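PDB 3ING: homoserine dehydrogenase from Thermoplasma acidophilum, which probably catalyses the NADP-dependent interconversion of L-homoserine and L-aspartate semialdehyde, a shared step of threonine and methionine biosynthesis. Local coordinates for residues 151-156 with 220-225; 167-171 with 275-280; 215-219 with 231-237. All coordinates share one frame; numbering follows the deposited sequence.

Interaction 1: 151-156 with 220-225; sequences LFSVLD and ILVNHI. With EDO (1,2-ethanediol), chain G; EDO (1,2-ethanediol), chain I.
Phe152 and His224 meet at the middle of this contact. Their ring centroids are 4.6 Å apart and their planes are turned 47° against each other, an oblique pair. Phe152 CD1 lies over one face of the imidazole, 3.5 Å from His224 ND1. The imidazole reaches this far because His224 CG stands anti to the backbone N (chi1 -175°), which sends the ring out toward the other helix. At the tip of the phenyl ring, Phe152 CZ is 3.7 Å from Ile220 CG2 and also touches Leu221 CD2. Leu221 CD2 meets Leu151 CD2 at 3.9 Å, and Leu151 CD2 lies over one face of the Phe152 ring. Leu155 CD1 touches both His224 CD2 and Ile225 CG1, the latter at 4.0 Å.

The polar link runs through a water. It donates to Asp156 OD1 at 2.7 Å and is hydrogen-bonded to His224 NE2 at 2.8 Å. An ethanediol, probably from the crystallisation liquor, donates to both oxygens of Asp156.

Further out, Tyr141 OH is hydrogen-bonded to His224 ND1. Both imidazole nitrogens are engaged, which probably holds the ring in this rotation. The Tyr141 ring packs edge-to-face with Phe152. With a leucine in place of His224, the water and the Tyr141 hydroxyl would probably each lose a partner, and Asp156 its indirect tie to the second helix. Arg140 forms a salt bridge with Asp156 OD2. Glu142, a sodium ligand, accepts bonds from the backbone N of Leu151, Phe152 and Ser153.

The axes of the short helix segments come within 12.1 Å and run 13° from parallel, so long side chains bridge them. Leu151, Leu155, Leu221 and Ile225 pack on strand 164-170, layering the helices on one face of an antiparallel sheet, an alpha+beta arrangement in the homoserine dehydrogenase family region.

Interaction 2: 167-171 with 275-280; sequences FRGIV and DFLMSI
Leu277 packs against Arg168, Gly169 and Ile170 near the end of strand 164-170, a central strand of the five-stranded antiparallel sheet. It stands in the loop between strands 261-270 and 286-291, where it closes an Asx turn begun by Asp275.

The Leu277 side chain can be followed outward. CB touches the end of Ile170, with Ile170 CD1 at 4.0 Å. The same Ile170 methyl lies 3.5 Å from Leu277 O and 4.1 Å from Ile280 CD1, so it touches both Leu277 and Ile280. Leu277 CG approaches Arg168 NH1. At the fork the two methyls part. Leu277 CD2 turns to the strand backbone and lies 4.0 Å from Gly169 CA, a place where no side chain intervenes. Leu277 CD1 also touches that CA, and it sits over one face of the Arg168 guanidinium, offset toward the rim, 3.7 Å from Arg168 NH2. Leu277 also touches Val252 of strand 249-258 and Leu271.

Arg168 covers the leucine from the polar side. Its CG lies between the backbone N and the carbonyl carbon (chi1 61°), and the chain bends at chi3, which brings the guanidinium over Leu277 to Asp275. There it makes an end-on salt bridge with two nitrogens. Arg168 NH2 reaches Asp275 OD2 at 2.8 Å on the syn lone pair. Arg168 NH1 reaches Asp275 OD1 at 3.0 Å in a nearly straight bond of 173°. The two flat groups are still twisted, with planes 39° apart.

The carboxylate is also tied to its own loop. Leu277 N donates to Asp275 OD1 at 2.9 Å, from the face of the carboxylate opposite to that used by Arg168 NH1.

Interaction 3: 215-219 with 231-237; sequences ARKSV and TLNDVEY
This is mainly apolar packing of helix 212-226 against the loop that follows it, before strand 249-258. Ala215, Ser218 and Val219 form the helix side. Ala215 CB lies over one face of the Tyr237 ring, 3.8 Å from its centroid, in a CH-pi contact. Tyr237 CG sits between the backbone N and the carbonyl carbon (chi1 68°), which keeps the ring close over the alanine. Leu232 CD2 is 3.8 Å from Ala215 CB and also touches the CG of Arg216. Val219 CG2 meets Val235 CG1 at 3.7 Å and sits beside Thr231 O.

The loop is shaped by an ST turn, in which Thr231 OG1 accepts from Asn233 N. It begins a 3-10 segment, 232-234, that puts Leu232 on the helix, with Val235 following there. Asp234 OD2 takes the N-H of Thr231.

Within the helix, Ser218 OG donates to Ala215 O at 2.7 Å. The same OG touches Val235. A water donates to Ser218 OG and to Glu236 O, 2.8 Å each. The bonds to CB of Arg216 and Lys217 point away from the loop. Arg216 forms a salt bridge with Asp207; Lys217, the predicted proton donor, has its NZ on Thr144 O.

How the interactions relate
From the N terminus, 151-156 and 167-171 come first, on helix 152-157 and the strand after it. The chain then reaches helix 212-226, which supplies 215-219 and 220-225. Interaction 1 closes there, before interaction 2 does, so the two cross. Interaction 3 starts within the span of interaction 1 and closes at 231-237, so these also cross. Interaction 2 closes last, at 275-280, and its span contains all of interaction 3. Phe167 joins interactions 1 and 2, touching Leu151, Leu221 and Ile225. Val171 O lies 3.3 Å from Lys217 CE, joining interactions 2 and 3. Helix 212-226 thus connects helix 152-157, the sheet and the later loop.

Interaction 1: 151-156 with 220-225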
loop_
_atom_site.group_PDB
_atom_site.type_symbol
_atom_site.label_atom_id
_atom_site.label_comp_id
_atom_site.label_asym_id
_atom_site.label_seq_id
_atom_site.Cartn_x
_atom_site.Cartn_y
_atom_site.Cartn_z
ATOM N N LEU A 151 -5.116 -1.969 2.989
ATOM C CA LEU A 151 -6.188 -1.155 2.499
ATOM C C LEU A 151 -6.072 0.216 3.160
ATOM O O LEU A 151 -5.751 1.203 2.490
ATOM C CB LEU A 151 -7.535 -1.865 2.808
ATOM C CG LEU A 151 -8.767 -1.408 2.022
ATOM C CD1 LEU A 151 -9.938 -2.415 2.117
ATOM C CD2 LEU A 151 -9.208 -0.045 2.430
ATOM N N PHE A 152 -6.300 0.306 4.468
ATOM C CA PHE A 152 -6.290 1.651 5.083
ATOM C C PHE A 152 -4.890 2.225 5.116
ATOM O O PHE A 152 -4.715 3.442 4.976
ATOM C CB PHE A 152 -7.018 1.664 6.429
ATOM C CG PHE A 152 -8.475 1.382 6.292
ATOM C CD1 PHE A 152 -9.308 2.261 5.602
ATOM C CD2 PHE A 152 -8.997 0.204 6.717
ATOM C CE1 PHE A 152 -10.619 1.972 5.416
ATOM C CE2 PHE A 152 -10.333 -0.067 6.561
ATOM C CZ PHE A 152 -11.141 0.820 5.905
ATOM N N SER A 153 -3.893 1.377 5.256
ATOM C CA SER A 153 -2.497 1.841 5.250
ATOM C C SER A 153 -2.138 2.392 3.848
ATOM O O SER A 153 -1.326 3.326 3.706
ATOM C CB SER A 153 -1.575 0.702 5.653
ATOM O OG SER A 153 -1.678 -0.487 4.860
ATOM N N VAL A 154 -2.750 1.787 2.818
ATOM C CA VAL A 154 -2.573 2.238 1.409
ATOM C C VAL A 154 -3.238 3.600 1.213
ATOM O O VAL A 154 -2.675 4.543 0.620
ATOM C CB VAL A 154 -3.153 1.209 0.451
ATOM C CG1 VAL A 154 -3.205 1.727 -1.006
ATOM C CG2 VAL A 154 -2.358 -0.123 0.574
ATOM N N LEU A 155 -4.461 3.694 1.707
ATOM C CA LEU A 155 -5.228 4.942 1.608
ATOM C C LEU A 155 -4.554 6.029 2.423
ATOM O O LEU A 155 -4.529 7.182 1.986
ATOM C CB LEU A 155 -6.678 4.738 2.055
ATOM C CG LEU A 155 -7.611 3.862 1.217
ATOM C CD1 LEU A 155 -8.910 3.697 1.899
ATOM C CD2 LEU A 155 -7.822 4.446 -0.149
ATOM N N ASP A 156 -3.962 5.684 3.575
ATOM C CA ASP A 156 -3.296 6.684 4.423
ATOM C C ASP A 156 -1.911 7.121 3.927
ATOM O O ASP A 156 -1.522 8.250 4.117
ATOM C CB ASP A 156 -3.094 6.164 5.863
ATOM C CG ASP A 156 -4.388 6.097 6.673
ATOM O OD1 ASP A 156 -5.365 6.715 6.246
ATOM O OD2 ASP A 156 -4.409 5.429 7.741
ATOM N N ILE A 220 -17.527 1.295 7.424
ATOM C CA ILE A 220 -16.175 1.721 7.755
ATOM C C ILE A 220 -15.527 2.347 6.519
ATOM O O ILE A 220 -14.912 3.415 6.603
ATOM C CB ILE A 220 -15.339 0.540 8.318
ATOM C CG1 ILE A 220 -15.989 0.031 9.596
ATOM C CG2 ILE A 220 -13.814 0.958 8.529
ATOM C CD1 ILE A 220 -15.422 -1.272 10.107
ATOM N N LEU A 221 -15.714 1.705 5.366
ATOM C CA LEU A 221 -15.150 2.212 4.100
ATOM C C LEU A 221 -15.718 3.570 3.706
ATOM O O LEU A 221 -14.961 4.495 3.427
ATOM C CB LEU A 221 -15.372 1.213 2.946
ATOM C CG LEU A 221 -14.528 -0.050 2.901
ATOM C CD1 LEU A 221 -15.183 -1.068 1.946
ATOM C CD2 LEU A 221 -13.091 0.267 2.499
ATOM N N VAL A 222 -17.035 3.687 3.651
ATOM C CA VAL A 222 -17.658 4.950 3.238
ATOM C C VAL A 222 -17.293 6.056 4.232
ATOM O O VAL A 222 -16.944 7.155 3.826
ATOM C CB VAL A 222 -19.192 4.831 3.006
ATOM C CG1 VAL A 222 -19.992 4.716 4.359
ATOM C CG2 VAL A 222 -19.705 6.035 2.126
ATOM N N ASN A 223 -17.320 5.771 5.540
ATOM C CA ASN A 223 -16.964 6.807 6.551
ATOM C C ASN A 223 -15.482 7.197 6.466
ATOM O O ASN A 223 -15.127 8.361 6.544
ATOM C CB ASN A 223 -17.304 6.349 7.981
ATOM C CG ASN A 223 -18.782 6.189 8.215
ATOM O OD1 ASN A 223 -19.610 6.662 7.428
ATOM N ND2 ASN A 223 -19.128 5.597 9.359
ATOM N N HIS A 224 -14.606 6.211 6.324
ATOM C CA HIS A 224 -13.202 6.507 6.118
ATOM C C HIS A 224 -12.925 7.358 4.852
ATOM O O HIS A 224 -12.248 8.346 4.915
ATOM C CB HIS A 224 -12.387 5.237 5.960
ATOM C CG HIS A 224 -10.923 5.500 5.866
ATOM N ND1 HIS A 224 -10.080 5.378 6.950
ATOM C CD2 HIS A 224 -10.149 5.921 4.840
ATOM C CE1 HIS A 224 -8.848 5.692 6.590
ATOM N NE2 HIS A 224 -8.863 6.037 5.322
ATOM N N ILE A 225 -13.427 6.933 3.704
ATOM C CA ILE A 225 -13.080 7.561 2.460
ATOM C C ILE A 225 -13.800 8.881 2.304
ATOM O O ILE A 225 -13.154 9.870 1.897
ATOM C CB ILE A 225 -13.393 6.664 1.281
ATOM C CG1 ILE A 225 -12.530 5.396 1.379
ATOM C CG2 ILE A 225 -13.173 7.426 -0.047
ATOM C CD1 ILE A 225 -12.904 4.272 0.422
HETATM C C1 EDO G . -6.808 5.520 10.229
HETATM O O1 EDO G . -6.588 4.780 9.031
HETATM C C2 EDO G . -7.164 6.976 9.896
HETATM O O2 EDO G . -6.560 7.489 8.678
HETATM C C1 EDO I . -11.629 11.632 -0.902
HETATM O O1 EDO I . -12.881 11.289 -1.557
HETATM C C2 EDO I . -10.665 10.456 -0.694
HETATM O O2 EDO I . -10.517 9.955 0.685
HETATM O O HOH W 1 -6.877 7.725 4.246
#

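Interaction 2: 167-171 with 275-280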
loop_
_atom_site.group_PDB
_atom_site.type_symbol
_atom_site.label_atom_id
_atom_site.label_comp_id
_atom_site.label_asym_id
_atom_site.label_seq_id
_atom_site.Cartn_x
_atom_site.Cartn_y
_atom_site.Cartn_z
ATOM N N PHE A 167 -14.411 2.933 -4.635
ATOM C CA PHE A 167 -13.886 1.683 -4.147
ATOM C C PHE A 167 -14.810 0.537 -4.551
ATOM O O PHE A 167 -16.016 0.619 -4.384
ATOM C CB PHE A 167 -13.744 1.749 -2.649
ATOM C CG PHE A 167 -13.253 0.447 -1.989
ATOM C CD1 PHE A 167 -14.128 -0.608 -1.768
ATOM C CD2 PHE A 167 -11.956 0.331 -1.523
ATOM C CE1 PHE A 167 -13.657 -1.795 -1.163
ATOM C CE2 PHE A 167 -11.488 -0.820 -0.926
ATOM C CZ PHE A 167 -12.321 -1.887 -0.754
ATOM N N ARG A 168 -14.224 -0.543 -5.050
ATOM C CA ARG A 168 -14.971 -1.772 -5.303
ATOM C C ARG A 168 -14.105 -2.983 -4.934
ATOM O O ARG A 168 -12.948 -3.043 -5.295
ATOM C CB ARG A 168 -15.461 -1.823 -6.746
ATOM C CG ARG A 168 -14.387 -1.798 -7.792
ATOM C CD ARG A 168 -15.010 -1.502 -9.198
ATOM N NE ARG A 168 -15.903 -2.593 -9.530
ATOM C CZ ARG A 168 -15.491 -3.749 -10.032
ATOM N NH1 ARG A 168 -14.209 -3.923 -10.309
ATOM N NH2 ARG A 168 -16.360 -4.719 -10.263
ATOM N N GLY A 169 -14.626 -3.893 -4.109
ATOM C CA GLY A 169 -13.821 -5.032 -3.739
ATOM C C GLY A 169 -14.564 -6.221 -3.254
ATOM O O GLY A 169 -15.750 -6.142 -2.969
ATOM N N ILE A 170 -13.857 -7.357 -3.260
ATOM C CA ILE A 170 -14.291 -8.580 -2.592
ATOM C C ILE A 170 -13.605 -8.546 -1.242
ATOM O O ILE A 170 -12.403 -8.818 -1.141
ATOM C CB ILE A 170 -13.871 -9.839 -3.416
ATOM C CG1 ILE A 170 -14.654 -9.882 -4.751
ATOM C CG2 ILE A 170 -14.095 -11.117 -2.643
ATOM C CD1 ILE A 170 -14.088 -10.906 -5.758
ATOM N N VAL A 171 -14.340 -8.126 -0.205
ATOM C CA VAL A 171 -13.744 -7.863 1.097
ATOM C C VAL A 171 -14.321 -8.698 2.227
ATOM O O VAL A 171 -13.800 -8.660 3.306
ATOM C CB VAL A 171 -13.872 -6.331 1.450
ATOM C CG1 VAL A 171 -13.116 -5.444 0.433
ATOM C CG2 VAL A 171 -15.334 -5.884 1.583
ATOM N N ASP A 275 -12.626 -8.206 -15.436
ATOM C CA ASP A 275 -12.701 -7.424 -14.210
ATOM C C ASP A 275 -11.523 -7.794 -13.326
ATOM O O ASP A 275 -11.257 -8.971 -13.170
ATOM C CB ASP A 275 -14.006 -7.801 -13.517
ATOM C CG ASP A 275 -14.369 -6.884 -12.354
ATOM O OD1 ASP A 275 -13.494 -6.536 -11.532
ATOM O OD2 ASP A 275 -15.570 -6.549 -12.263
ATOM N N PHE A 276 -10.844 -6.834 -12.703
ATOM C CA PHE A 276 -9.717 -7.180 -11.806
ATOM C C PHE A 276 -10.148 -8.138 -10.713
ATOM O O PHE A 276 -9.408 -9.019 -10.298
ATOM C CB PHE A 276 -9.098 -5.952 -11.142
ATOM C CG PHE A 276 -8.116 -6.291 -10.040
ATOM C CD1 PHE A 276 -6.865 -6.785 -10.352
ATOM C CD2 PHE A 276 -8.463 -6.166 -8.705
ATOM C CE1 PHE A 276 -5.975 -7.165 -9.367
ATOM C CE2 PHE A 276 -7.585 -6.521 -7.715
ATOM C CZ PHE A 276 -6.316 -7.011 -8.046
ATOM N N LEU A 277 -11.371 -7.978 -10.263
ATOM C CA LEU A 277 -11.836 -8.763 -9.122
ATOM C C LEU A 277 -11.930 -10.238 -9.449
ATOM O O LEU A 277 -11.951 -11.089 -8.543
ATOM C CB LEU A 277 -13.179 -8.217 -8.598
ATOM C CG LEU A 277 -13.164 -6.803 -8.012
ATOM C CD1 LEU A 277 -14.583 -6.399 -7.454
ATOM C CD2 LEU A 277 -12.037 -6.698 -6.960
HETATM N N MSE A 278 -12.032 -10.557 -10.732
HETATM C CA MSE A 278 -12.028 -11.947 -11.145
HETATM C C MSE A 278 -10.626 -12.548 -11.082
HETATM O O MSE A 278 -10.497 -13.757 -11.208
HETATM C CB MSE A 278 -12.606 -12.086 -12.566
HETATM C CG MSE A 278 -14.132 -11.939 -12.585
HETATM SE SE MSE A 278 -15.076 -13.378 -11.658
HETATM C CE MSE A 278 -14.582 -14.688 -12.893
ATOM N N SER A 279 -9.581 -11.735 -10.842
ATOM C CA SER A 279 -8.239 -12.295 -10.697
ATOM C C SER A 279 -8.040 -12.851 -9.280
ATOM O O SER A 279 -7.074 -13.545 -9.021
ATOM C CB SER A 279 -7.135 -11.258 -10.952
ATOM O OG SER A 279 -6.995 -10.343 -9.856
ATOM N N ILE A 280 -8.951 -12.513 -8.371
ATOM C CA ILE A 280 -8.800 -12.917 -6.983
ATOM C C ILE A 280 -9.151 -14.384 -6.794
ATOM O O ILE A 280 -10.253 -14.847 -7.141
ATOM C CB ILE A 280 -9.611 -12.021 -6.060
ATOM C CG1 ILE A 280 -9.185 -10.559 -6.242
ATOM C CG2 ILE A 280 -9.455 -12.464 -4.574
ATOM C CD1 ILE A 280 -10.208 -9.560 -5.594
#

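Interaction 3: 215-219 with 231-237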
loop_
_atom_site.group_PDB
_atom_site.type_symbol
_atom_site.label_atom_id
_atom_site.label_comp_id
_atom_site.label_asym_id
_atom_site.label_seq_id
_atom_site.Cartn_x
_atom_site.Cartn_y
_atom_site.Cartn_z
ATOM N N ALA A 215 -21.686 -5.604 5.207
ATOM C CA ALA A 215 -22.335 -4.339 5.496
ATOM C C ALA A 215 -21.504 -3.518 6.455
ATOM O O ALA A 215 -21.347 -2.340 6.230
ATOM C CB ALA A 215 -23.747 -4.521 6.037
ATOM N N ARG A 216 -20.987 -4.138 7.515
ATOM C CA ARG A 216 -20.180 -3.434 8.497
ATOM C C ARG A 216 -18.957 -2.856 7.824
ATOM O O ARG A 216 -18.580 -1.720 8.058
ATOM C CB ARG A 216 -19.763 -4.366 9.650
ATOM C CG ARG A 216 -20.929 -4.781 10.573
ATOM C CD ARG A 216 -20.441 -5.931 11.430
ATOM N NE ARG A 216 -21.454 -6.381 12.376
ATOM C CZ ARG A 216 -21.573 -7.652 12.780
ATOM N NH1 ARG A 216 -20.827 -8.634 12.250
ATOM N NH2 ARG A 216 -22.511 -7.966 13.623
ATOM N N LYS A 217 -18.338 -3.649 6.962
ATOM C CA LYS A 217 -17.140 -3.204 6.265
ATOM C C LYS A 217 -17.484 -2.003 5.393
ATOM O O LYS A 217 -16.704 -1.087 5.290
ATOM C CB LYS A 217 -16.530 -4.345 5.425
ATOM C CG LYS A 217 -16.054 -5.518 6.236
ATOM C CD LYS A 217 -15.459 -6.621 5.355
ATOM C CE LYS A 217 -14.965 -7.794 6.219
ATOM N NZ LYS A 217 -13.750 -7.489 7.006
ATOM N N SER A 218 -18.675 -1.989 4.800
ATOM C CA SER A 218 -19.032 -0.928 3.895
ATOM C C SER A 218 -19.205 0.405 4.608
ATOM O O SER A 218 -18.965 1.458 4.000
ATOM C CB SER A 218 -20.311 -1.265 3.088
ATOM O OG SER A 218 -21.525 -1.174 3.846
ATOM N N VAL A 219 -19.642 0.351 5.877
ATOM C CA VAL A 219 -19.807 1.558 6.721
ATOM C C VAL A 219 -18.438 2.145 7.005
ATOM O O VAL A 219 -18.228 3.334 6.888
ATOM C CB VAL A 219 -20.492 1.256 8.057
ATOM C CG1 VAL A 219 -20.466 2.473 8.976
ATOM C CG2 VAL A 219 -21.918 0.765 7.826
ATOM N N THR A 231 -24.160 4.643 9.687
ATOM C CA THR A 231 -24.286 3.412 10.448
ATOM C C THR A 231 -24.830 2.337 9.479
ATOM O O THR A 231 -25.050 2.595 8.289
ATOM C CB THR A 231 -25.310 3.572 11.599
ATOM O OG1 THR A 231 -26.632 3.683 11.048
ATOM C CG2 THR A 231 -25.002 4.820 12.488
ATOM N N LEU A 232 -25.120 1.153 10.001
ATOM C CA LEU A 232 -25.706 0.079 9.196
ATOM C C LEU A 232 -27.036 0.463 8.588
ATOM O O LEU A 232 -27.405 -0.069 7.546
ATOM C CB LEU A 232 -25.867 -1.184 10.060
ATOM C CG LEU A 232 -24.546 -1.859 10.481
ATOM C CD1 LEU A 232 -24.731 -2.971 11.569
ATOM C CD2 LEU A 232 -23.809 -2.440 9.248
ATOM N N ASN A 233 -27.751 1.399 9.227
ATOM C CA ASN A 233 -29.029 1.877 8.737
ATOM C C ASN A 233 -28.904 2.629 7.419
ATOM O O ASN A 233 -29.889 2.833 6.729
ATOM C CB ASN A 233 -29.669 2.811 9.790
ATOM C CG ASN A 233 -29.915 2.114 11.150
ATOM O OD1 ASN A 233 -30.285 0.937 11.180
ATOM N ND2 ASN A 233 -29.697 2.840 12.274
ATOM N N ASP A 234 -27.690 2.986 7.024
ATOM C CA ASP A 234 -27.466 3.852 5.867
ATOM C C ASP A 234 -26.859 3.176 4.674
ATOM O O ASP A 234 -26.530 3.853 3.702
ATOM C CB ASP A 234 -26.499 4.974 6.276
ATOM C CG ASP A 234 -27.074 5.879 7.363
ATOM O OD1 ASP A 234 -28.226 6.359 7.185
ATOM O OD2 ASP A 234 -26.385 6.104 8.382
ATOM N N VAL A 235 -26.666 1.859 4.752
ATOM C CA VAL A 235 -26.012 1.121 3.682
ATOM C C VAL A 235 -26.940 0.035 3.199
ATOM O O VAL A 235 -27.862 -0.324 3.900
ATOM C CB VAL A 235 -24.685 0.532 4.142
ATOM C CG1 VAL A 235 -23.818 1.623 4.824
ATOM C CG2 VAL A 235 -24.896 -0.661 5.087
ATOM N N GLU A 236 -26.709 -0.466 1.983
ATOM C CA GLU A 236 -27.537 -1.537 1.388
ATOM C C GLU A 236 -26.684 -2.816 1.340
ATOM O O GLU A 236 -25.464 -2.755 1.050
ATOM C CB GLU A 236 -27.994 -1.139 -0.012
ATOM N N TYR A 237 -27.292 -3.947 1.683
ATOM C CA TYR A 237 -26.582 -5.209 1.642
ATOM C C TYR A 237 -27.507 -6.386 1.397
ATOM O O TYR A 237 -28.700 -6.284 1.603
ATOM C CB TYR A 237 -25.794 -5.398 2.936
ATOM C CG TYR A 237 -26.585 -5.599 4.204
ATOM C CD1 TYR A 237 -27.093 -4.514 4.916
ATOM C CD2 TYR A 237 -26.723 -6.864 4.754
ATOM C CE1 TYR A 237 -27.790 -4.716 6.099
ATOM C CE2 TYR A 237 -27.383 -7.066 5.941
ATOM C CZ TYR A 237 -27.911 -5.990 6.612
ATOM O OH TYR A 237 -28.570 -6.194 7.803
HETATM O O HOH W 2 -22.953 -2.947 2.173
#